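Local coordinates for protein peroxisomal catalase (Pichia angusta, PDB 2XQ1) that breaks hydrogen peroxide down to water and oxygen with the help of a bound heme, probably shielding the yeast cell from the peroxide that peroxisomal oxidases produce, at residues G374-D382 with L391-N399; L185-R195 with Y438-L448. All blocks are in the same frame, centred on the assembly; numbering follows the deposited sequence.

Contact 1 of 2, residues G374-D382 with L391-N399; sequences GSFNPINRD and LGGTPNYAN
Arg381 reaches across to the bend at 391-394 and grips the carbonyl oxygen of Thr394 with both terminal nitrogens. NH1 lies 2.7 Å from Thr394 O and NH2 3.0 Å from the same atom, and this oxygen sits almost exactly in the guanidinium plane. NH1 also donates to its own chain, to Pro378 O at 3.2 Å in a nearly straight bond (168°) on an in-plane lone pair. Arginine suits the place because a flat group with several N-H bonds can serve carbonyls of two loops at once; NH2 reaches Asn390 O as well. Bends at chi2 (-70°) and chi3 (-81°) bring the guanidinium across the Leu391 side chain, whose CB lies over one face. Neither segment has regular secondary structure: a type I turn, Asn377 to Asn380, meets a type II' turn, Leu391 to Thr394, in the long extended region that follows helix 341-357 in this catalase and lies between subunits. With an alanine here instead of Arg381, Thr394 O would probably lose both these donors and Pro378 O its own, leaving the two turns less firmly tied. The close-packed side continues at Pro378, where the backbones come nearest: Asn396 CA makes a CH···O contact of 3.3 Å with Pro378 O, while Ile379 CD1 lies 3.7 Å from Ala398 N. Phe9 of the second subunit and His155 of the third pack on Ile379. Toward the partly exposed Leu391 and Thr394 the fit is looser: the Phe376 ring, packed by Val8 of the second subunit, meets Thr394 CG2 at its edge, CZ to CG2 4.1 Å, and its CD1 is 4.2 Å from Leu391 CD2.

Contact 2 of 2, residues L185-R195 with Y438-L448; sequences LHQVMYLFSNR and YFQPKMFWKVL
Tyr190 and Phe444 form an offset stack, ring centroids 4.3 Å apart and planes 16° from parallel, where helix 185-192 runs beside helix 439-447. The two short helices point nearly the same way, their axes 23° apart and 9.1 Å at closest approach, and join the catalase family region to the C-terminal helices of the chain. Phe444 contributes the largest share of the contact: its CG stands anti to the backbone N (chi1 -179°), which carries the ring across to helix 185-192. Tyr190 covers one face, Met189 CB approaches obliquely at 3.9 Å from Phe444 CD2, and the Arg195 guanidinium turns a face to the ring's rim, with CZ 3.9 Å from Phe444 CE1 and the two planes nearly perpendicular. A large flat hydrocarbon suits a site that needs wide contact and no polar partner, and no hydrogen bond crosses between the segments. Met189, unbranched and flexible, bends at chi3 to bring SD to 3.8 Å from Pro441 CB and CE beside Trp445 CB. Pro441 has a compact ring and no N-H, which suits the closest backbone approach, at His186; its CG lies 3.9 Å from His186 CB, and its CD sits over a face of the imidazole.

The next shell fixes these groups. His186 ND1 is bonded to Thr292 O, which probably fixes the turn of its ring. Leu185 packs on Tyr480 and Phe481 of helix 471-481, and Leu448 on Leu458 of helix 454-466. Where helix 185-192 ends, an ST turn directs the chain toward Arg195: Ser193 OG donates to Tyr190 O at 2.7 Å and accepts from Arg195 N at 3.1 Å.

Overall arrangement
Contact 1 and contact 2 lie on opposite sides of the chain's centre, their own centres 51 Å apart, and share no secondary-structure element. Contact 2 is a buried helix pair that brings together parts of the chain more than 240 residues apart; apolar and aromatic side chains do the joining, and no other subunit touches it. Contact 1 is more local, two irregular loop segments separated by eight residues, farther from the centre and only partly buried. In its loops an arginine binds two of the carbonyl oxygens directly, and two neighbouring subunits of the homotetramer complete its surroundings. One thus belongs to the subunit's interior, the other to the assembly.

Contact 1 of 2, residues G374-D382 with L391-N399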
# COMPACT_ATOMS: atom_id res chain seq x y z
N GLY O 374 -27.22 1.58 -10.24
CA GLY O 374 -25.83 1.46 -10.69
C GLY O 374 -25.05 2.57 -10.02
O GLY O 374 -25.42 3.09 -8.97
N SER O 375 -23.95 2.93 -10.63
CA SER O 375 -23.40 4.21 -10.36
C SER O 375 -22.84 4.73 -11.66
O SER O 375 -22.52 3.98 -12.57
CB SER O 375 -22.34 4.14 -9.24
OG SER O 375 -21.37 3.14 -9.52
N PHE O 376 -22.78 6.04 -11.76
CA PHE O 376 -22.19 6.70 -12.89
C PHE O 376 -21.50 7.93 -12.33
O PHE O 376 -22.14 8.98 -12.06
CB PHE O 376 -23.27 7.07 -13.90
CG PHE O 376 -22.73 7.68 -15.13
CD1 PHE O 376 -22.05 6.89 -16.05
CD2 PHE O 376 -22.91 9.03 -15.40
CE1 PHE O 376 -21.53 7.46 -17.23
CE2 PHE O 376 -22.41 9.60 -16.58
CZ PHE O 376 -21.72 8.83 -17.49
N ASN O 377 -20.21 7.80 -12.09
CA ASN O 377 -19.47 8.90 -11.53
C ASN O 377 -18.27 9.17 -12.38
O ASN O 377 -17.18 8.80 -11.98
CB ASN O 377 -19.03 8.58 -10.10
CG ASN O 377 -18.57 9.81 -9.37
OD1 ASN O 377 -18.51 10.89 -9.95
ND2 ASN O 377 -18.23 9.66 -8.09
N PRO O 378 -18.45 9.80 -13.55
CA PRO O 378 -17.33 9.99 -14.51
C PRO O 378 -16.14 10.82 -13.99
O PRO O 378 -15.08 10.77 -14.61
CB PRO O 378 -17.99 10.68 -15.70
CG PRO O 378 -19.26 11.28 -15.16
CD PRO O 378 -19.71 10.37 -14.05
N ILE O 379 -16.28 11.52 -12.86
CA ILE O 379 -15.17 12.29 -12.29
C ILE O 379 -14.20 11.43 -11.52
O ILE O 379 -13.02 11.77 -11.41
CB ILE O 379 -15.63 13.45 -11.38
CG1 ILE O 379 -16.95 14.04 -11.90
CG2 ILE O 379 -14.54 14.58 -11.35
CD1 ILE O 379 -16.93 14.48 -13.45
N ASN O 380 -14.69 10.32 -10.98
CA ASN O 380 -13.84 9.44 -10.21
C ASN O 380 -13.26 8.35 -11.08
O ASN O 380 -13.98 7.40 -11.44
CB ASN O 380 -14.60 8.88 -9.01
CG ASN O 380 -14.87 9.94 -7.98
OD1 ASN O 380 -14.44 11.10 -8.14
ND2 ASN O 380 -15.59 9.58 -6.92
N ARG O 381 -11.98 8.48 -11.44
CA ARG O 381 -11.34 7.49 -12.32
C ARG O 381 -9.97 7.01 -11.83
O ARG O 381 -9.33 7.63 -10.96
CB ARG O 381 -11.18 8.04 -13.75
CG ARG O 381 -12.39 8.79 -14.28
CD ARG O 381 -13.56 7.85 -14.55
NE ARG O 381 -13.45 7.16 -15.84
CZ ARG O 381 -13.81 7.69 -17.01
NH1 ARG O 381 -14.32 8.93 -17.07
NH2 ARG O 381 -13.66 6.99 -18.12
N ASP O 382 -9.51 5.92 -12.43
CA ASP O 382 -8.18 5.38 -12.16
C ASP O 382 -8.05 4.94 -10.68
O ASP O 382 -9.03 4.47 -10.08
CB ASP O 382 -7.08 6.39 -12.58
CG ASP O 382 -7.16 6.80 -14.07
OD1 ASP O 382 -8.08 6.39 -14.80
OD2 ASP O 382 -6.28 7.58 -14.51
N LEU O 391 -15.10 3.02 -16.78
CA LEU O 391 -16.05 3.72 -17.65
C LEU O 391 -15.48 3.86 -19.06
O LEU O 391 -15.84 4.79 -19.78
CB LEU O 391 -16.41 5.10 -17.06
CG LEU O 391 -17.36 4.99 -15.89
CD1 LEU O 391 -17.56 6.31 -15.22
CD2 LEU O 391 -18.71 4.42 -16.34
N GLY O 392 -14.58 2.99 -19.48
CA GLY O 392 -14.09 3.06 -20.85
C GLY O 392 -13.80 4.51 -21.18
O GLY O 392 -13.20 5.21 -20.36
N GLY O 393 -14.23 4.96 -22.37
CA GLY O 393 -13.90 6.31 -22.89
C GLY O 393 -14.84 7.47 -22.54
O GLY O 393 -14.77 8.55 -23.16
N THR O 394 -15.73 7.27 -21.57
CA THR O 394 -16.59 8.36 -21.08
C THR O 394 -15.71 9.50 -20.56
O THR O 394 -14.85 9.28 -19.71
CB THR O 394 -17.52 7.88 -19.97
OG1 THR O 394 -17.28 6.48 -19.78
CG2 THR O 394 -18.94 7.96 -20.38
N PRO O 395 -15.88 10.70 -21.12
CA PRO O 395 -15.18 11.91 -20.68
C PRO O 395 -15.20 12.05 -19.15
O PRO O 395 -16.22 11.72 -18.52
CB PRO O 395 -16.02 13.01 -21.30
CG PRO O 395 -16.55 12.40 -22.54
CD PRO O 395 -16.77 10.95 -22.27
N ASN O 396 -14.11 12.53 -18.55
CA ASN O 396 -14.01 12.58 -17.09
C ASN O 396 -14.22 13.94 -16.47
O ASN O 396 -13.61 14.23 -15.45
CB ASN O 396 -12.65 12.09 -16.64
CG ASN O 396 -11.52 12.66 -17.48
OD1 ASN O 396 -11.72 13.62 -18.24
ND2 ASN O 396 -10.33 12.05 -17.39
N TYR O 397 -15.07 14.75 -17.10
CA TYR O 397 -15.49 16.05 -16.58
C TYR O 397 -16.97 16.29 -16.87
O TYR O 397 -17.51 15.79 -17.85
CB TYR O 397 -14.58 17.18 -17.11
CG TYR O 397 -14.68 17.37 -18.59
CD1 TYR O 397 -14.18 16.41 -19.47
CD2 TYR O 397 -15.29 18.50 -19.12
CE1 TYR O 397 -14.28 16.56 -20.83
CE2 TYR O 397 -15.39 18.66 -20.49
CZ TYR O 397 -14.88 17.68 -21.33
OH TYR O 397 -14.98 17.83 -22.68
N ALA O 398 -17.64 17.06 -16.01
CA ALA O 398 -19.06 17.35 -16.17
C ALA O 398 -19.35 18.35 -17.29
O ALA O 398 -18.60 19.32 -17.47
CB ALA O 398 -19.64 17.86 -14.84
N ASN O 399 -20.44 18.10 -18.01
CA ASN O 399 -20.88 18.93 -19.13
C ASN O 399 -19.88 18.91 -20.26
O ASN O 399 -19.60 19.95 -20.88
CB ASN O 399 -21.16 20.37 -18.71
CG ASN O 399 -21.91 20.48 -17.37
OD1 ASN O 399 -22.75 19.62 -17.04
ND2 ASN O 399 -21.62 21.55 -16.61

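Contact 2 of 2, residues L185-R195 with Y438-L448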
# COMPACT_ATOMS: atom_id res chain seq x y z
N LEU O 185 -20.27 8.13 32.11
CA LEU O 185 -20.91 7.40 33.18
C LEU O 185 -22.16 6.63 32.71
O LEU O 185 -22.29 5.42 32.98
CB LEU O 185 -21.17 8.31 34.37
CG LEU O 185 -21.97 7.78 35.55
CD1 LEU O 185 -21.22 6.66 36.20
CD2 LEU O 185 -22.22 8.88 36.54
N HIS O 186 -23.06 7.31 31.98
CA HIS O 186 -24.29 6.66 31.46
C HIS O 186 -23.98 5.33 30.73
O HIS O 186 -24.45 4.26 31.14
CB HIS O 186 -25.08 7.63 30.55
CG HIS O 186 -26.54 7.28 30.42
ND1 HIS O 186 -27.45 8.10 29.79
CD2 HIS O 186 -27.24 6.20 30.85
CE1 HIS O 186 -28.64 7.54 29.83
NE2 HIS O 186 -28.55 6.38 30.45
N GLN O 187 -23.16 5.41 29.69
CA GLN O 187 -22.81 4.25 28.89
C GLN O 187 -22.00 3.23 29.65
O GLN O 187 -22.04 2.07 29.28
CB GLN O 187 -22.08 4.68 27.62
CG GLN O 187 -21.55 3.56 26.75
CD GLN O 187 -22.59 2.52 26.34
OE1 GLN O 187 -22.25 1.35 26.17
NE2 GLN O 187 -23.84 2.93 26.16
N VAL O 188 -21.27 3.65 30.69
CA VAL O 188 -20.39 2.72 31.40
C VAL O 188 -21.23 1.88 32.30
O VAL O 188 -20.92 0.71 32.56
CB VAL O 188 -19.33 3.42 32.23
CG1 VAL O 188 -18.61 2.41 33.13
CG2 VAL O 188 -18.31 4.09 31.34
N MET O 189 -22.33 2.48 32.75
CA MET O 189 -23.30 1.74 33.53
C MET O 189 -23.93 0.60 32.71
O MET O 189 -24.09 -0.53 33.19
CB MET O 189 -24.33 2.71 34.11
CG MET O 189 -23.78 3.53 35.30
SD MET O 189 -24.96 4.71 35.99
CE MET O 189 -26.02 3.62 36.93
N TYR O 190 -24.26 0.88 31.45
CA TYR O 190 -24.78 -0.14 30.57
C TYR O 190 -23.73 -1.21 30.48
O TYR O 190 -24.01 -2.39 30.67
CB TYR O 190 -25.07 0.42 29.18
CG TYR O 190 -26.44 1.00 29.02
CD1 TYR O 190 -26.76 2.24 29.59
CD2 TYR O 190 -27.44 0.34 28.29
CE1 TYR O 190 -28.04 2.82 29.45
CE2 TYR O 190 -28.74 0.90 28.13
CZ TYR O 190 -29.03 2.16 28.72
OH TYR O 190 -30.28 2.78 28.61
N LEU O 191 -22.50 -0.79 30.20
CA LEU O 191 -21.42 -1.72 29.91
C LEU O 191 -21.21 -2.72 31.04
O LEU O 191 -20.89 -3.88 30.81
CB LEU O 191 -20.14 -0.94 29.63
CG LEU O 191 -18.88 -1.76 29.47
CD1 LEU O 191 -18.96 -2.57 28.22
CD2 LEU O 191 -17.74 -0.83 29.42
N PHE O 192 -21.37 -2.27 32.27
CA PHE O 192 -21.07 -3.14 33.38
C PHE O 192 -22.31 -3.79 33.98
O PHE O 192 -22.20 -4.69 34.79
CB PHE O 192 -20.22 -2.44 34.43
CG PHE O 192 -18.76 -2.36 34.04
CD1 PHE O 192 -17.88 -3.38 34.36
CD2 PHE O 192 -18.27 -1.26 33.35
CE1 PHE O 192 -16.53 -3.31 34.00
CE2 PHE O 192 -16.90 -1.18 32.99
CZ PHE O 192 -16.05 -2.20 33.32
N SER O 193 -23.48 -3.35 33.54
CA SER O 193 -24.69 -4.09 33.85
C SER O 193 -24.55 -5.33 32.97
O SER O 193 -23.59 -5.47 32.21
CB SER O 193 -25.92 -3.29 33.46
OG SER O 193 -26.13 -3.36 32.06
N ASN O 194 -25.51 -6.23 33.05
CA ASN O 194 -25.38 -7.44 32.30
C ASN O 194 -25.55 -7.23 30.80
O ASN O 194 -25.30 -8.12 30.01
CB ASN O 194 -26.34 -8.50 32.83
CG ASN O 194 -25.90 -9.07 34.15
OD1 ASN O 194 -24.70 -9.23 34.41
ND2 ASN O 194 -26.86 -9.37 35.00
N ARG O 195 -25.95 -6.03 30.42
CA ARG O 195 -26.15 -5.72 29.01
C ARG O 195 -24.86 -5.60 28.18
O ARG O 195 -24.89 -5.64 26.94
CB ARG O 195 -27.00 -4.46 28.85
CG ARG O 195 -28.29 -4.48 29.64
CD ARG O 195 -28.97 -3.16 29.48
NE ARG O 195 -30.16 -3.08 30.30
CZ ARG O 195 -31.19 -2.28 30.03
NH1 ARG O 195 -31.17 -1.47 28.96
NH2 ARG O 195 -32.24 -2.28 30.86
N TYR O 438 -25.74 14.07 35.07
CA TYR O 438 -25.84 12.97 36.03
C TYR O 438 -27.24 12.35 36.17
O TYR O 438 -27.38 11.27 36.73
CB TYR O 438 -25.38 13.42 37.42
CG TYR O 438 -23.94 13.89 37.51
CD1 TYR O 438 -22.92 13.28 36.77
CD2 TYR O 438 -23.60 14.93 38.38
CE1 TYR O 438 -21.59 13.71 36.87
CE2 TYR O 438 -22.28 15.37 38.50
CZ TYR O 438 -21.28 14.76 37.74
OH TYR O 438 -19.99 15.21 37.88
N PHE O 439 -28.26 13.04 35.67
CA PHE O 439 -29.66 12.69 35.94
C PHE O 439 -30.08 11.38 35.28
O PHE O 439 -30.78 10.55 35.87
CB PHE O 439 -30.59 13.84 35.50
CG PHE O 439 -32.07 13.57 35.67
CD1 PHE O 439 -32.74 13.89 36.86
CD2 PHE O 439 -32.80 13.01 34.61
CE1 PHE O 439 -34.11 13.64 37.00
CE2 PHE O 439 -34.18 12.76 34.74
CZ PHE O 439 -34.83 13.07 35.93
N GLN O 440 -29.66 11.20 34.04
CA GLN O 440 -30.06 10.03 33.30
C GLN O 440 -29.33 8.76 33.76
O GLN O 440 -29.95 7.71 33.80
CB GLN O 440 -29.91 10.28 31.81
CG GLN O 440 -31.19 10.01 31.05
CD GLN O 440 -31.21 10.69 29.68
OE1 GLN O 440 -31.69 11.81 29.55
NE2 GLN O 440 -30.68 10.00 28.66
N PRO O 441 -28.04 8.85 34.13
CA PRO O 441 -27.45 7.73 34.86
C PRO O 441 -28.19 7.40 36.15
O PRO O 441 -28.33 6.22 36.49
CB PRO O 441 -26.05 8.24 35.21
CG PRO O 441 -25.73 9.15 34.13
CD PRO O 441 -27.00 9.79 33.66
N LYS O 442 -28.66 8.42 36.86
CA LYS O 442 -29.38 8.21 38.12
C LYS O 442 -30.63 7.39 37.83
O LYS O 442 -30.89 6.41 38.50
CB LYS O 442 -29.74 9.56 38.75
CG LYS O 442 -30.05 9.56 40.26
CD LYS O 442 -31.28 10.47 40.56
CE LYS O 442 -31.09 11.44 41.74
NZ LYS O 442 -31.01 10.77 43.08
N MET O 443 -31.37 7.80 36.80
CA MET O 443 -32.54 7.07 36.36
C MET O 443 -32.26 5.62 35.97
O MET O 443 -33.12 4.76 36.18
CB MET O 443 -33.21 7.80 35.20
CG MET O 443 -33.84 9.12 35.62
SD MET O 443 -34.80 9.06 37.19
CE MET O 443 -36.33 8.17 36.66
N PHE O 444 -31.08 5.36 35.42
CA PHE O 444 -30.77 4.01 34.93
C PHE O 444 -30.51 3.06 36.08
O PHE O 444 -30.69 1.84 35.95
CB PHE O 444 -29.60 4.01 33.96
CG PHE O 444 -29.27 2.67 33.44
CD1 PHE O 444 -30.08 2.06 32.49
CD2 PHE O 444 -28.16 1.98 33.90
CE1 PHE O 444 -29.78 0.80 32.01
CE2 PHE O 444 -27.84 0.72 33.42
CZ PHE O 444 -28.65 0.13 32.48
N TRP O 445 -30.10 3.62 37.22
CA TRP O 445 -29.94 2.84 38.43
C TRP O 445 -31.30 2.35 38.94
O TRP O 445 -31.44 1.20 39.34
CB TRP O 445 -29.23 3.66 39.48
CG TRP O 445 -28.98 2.96 40.75
CD1 TRP O 445 -29.54 3.24 41.96
CD2 TRP O 445 -28.07 1.88 40.98
NE1 TRP O 445 -29.05 2.40 42.93
CE2 TRP O 445 -28.13 1.56 42.35
CE3 TRP O 445 -27.20 1.16 40.16
CZ2 TRP O 445 -27.37 0.55 42.92
CZ3 TRP O 445 -26.44 0.15 40.73
CH2 TRP O 445 -26.53 -0.15 42.10
N LYS O 446 -32.30 3.22 38.89
CA LYS O 446 -33.67 2.88 39.24
C LYS O 446 -34.25 1.86 38.28
O LYS O 446 -34.97 0.98 38.70
CB LYS O 446 -34.56 4.13 39.29
CG LYS O 446 -34.65 4.77 40.70
CD LYS O 446 -35.08 6.26 40.62
N VAL O 447 -33.94 1.98 36.99
CA VAL O 447 -34.44 1.04 35.98
C VAL O 447 -33.87 -0.38 36.21
O VAL O 447 -34.63 -1.34 36.19
CB VAL O 447 -34.23 1.57 34.52
CG1 VAL O 447 -34.49 0.48 33.48
CG2 VAL O 447 -35.11 2.79 34.24
N LEU O 448 -32.56 -0.51 36.44
CA LEU O 448 -32.05 -1.74 37.05
C LEU O 448 -32.63 -1.75 38.46
O LEU O 448 -33.03 -0.71 38.98
CB LEU O 448 -30.52 -1.75 37.12
CG LEU O 448 -29.62 -1.51 35.90
CD1 LEU O 448 -28.16 -1.40 36.30
CD2 LEU O 448 -29.78 -2.64 34.93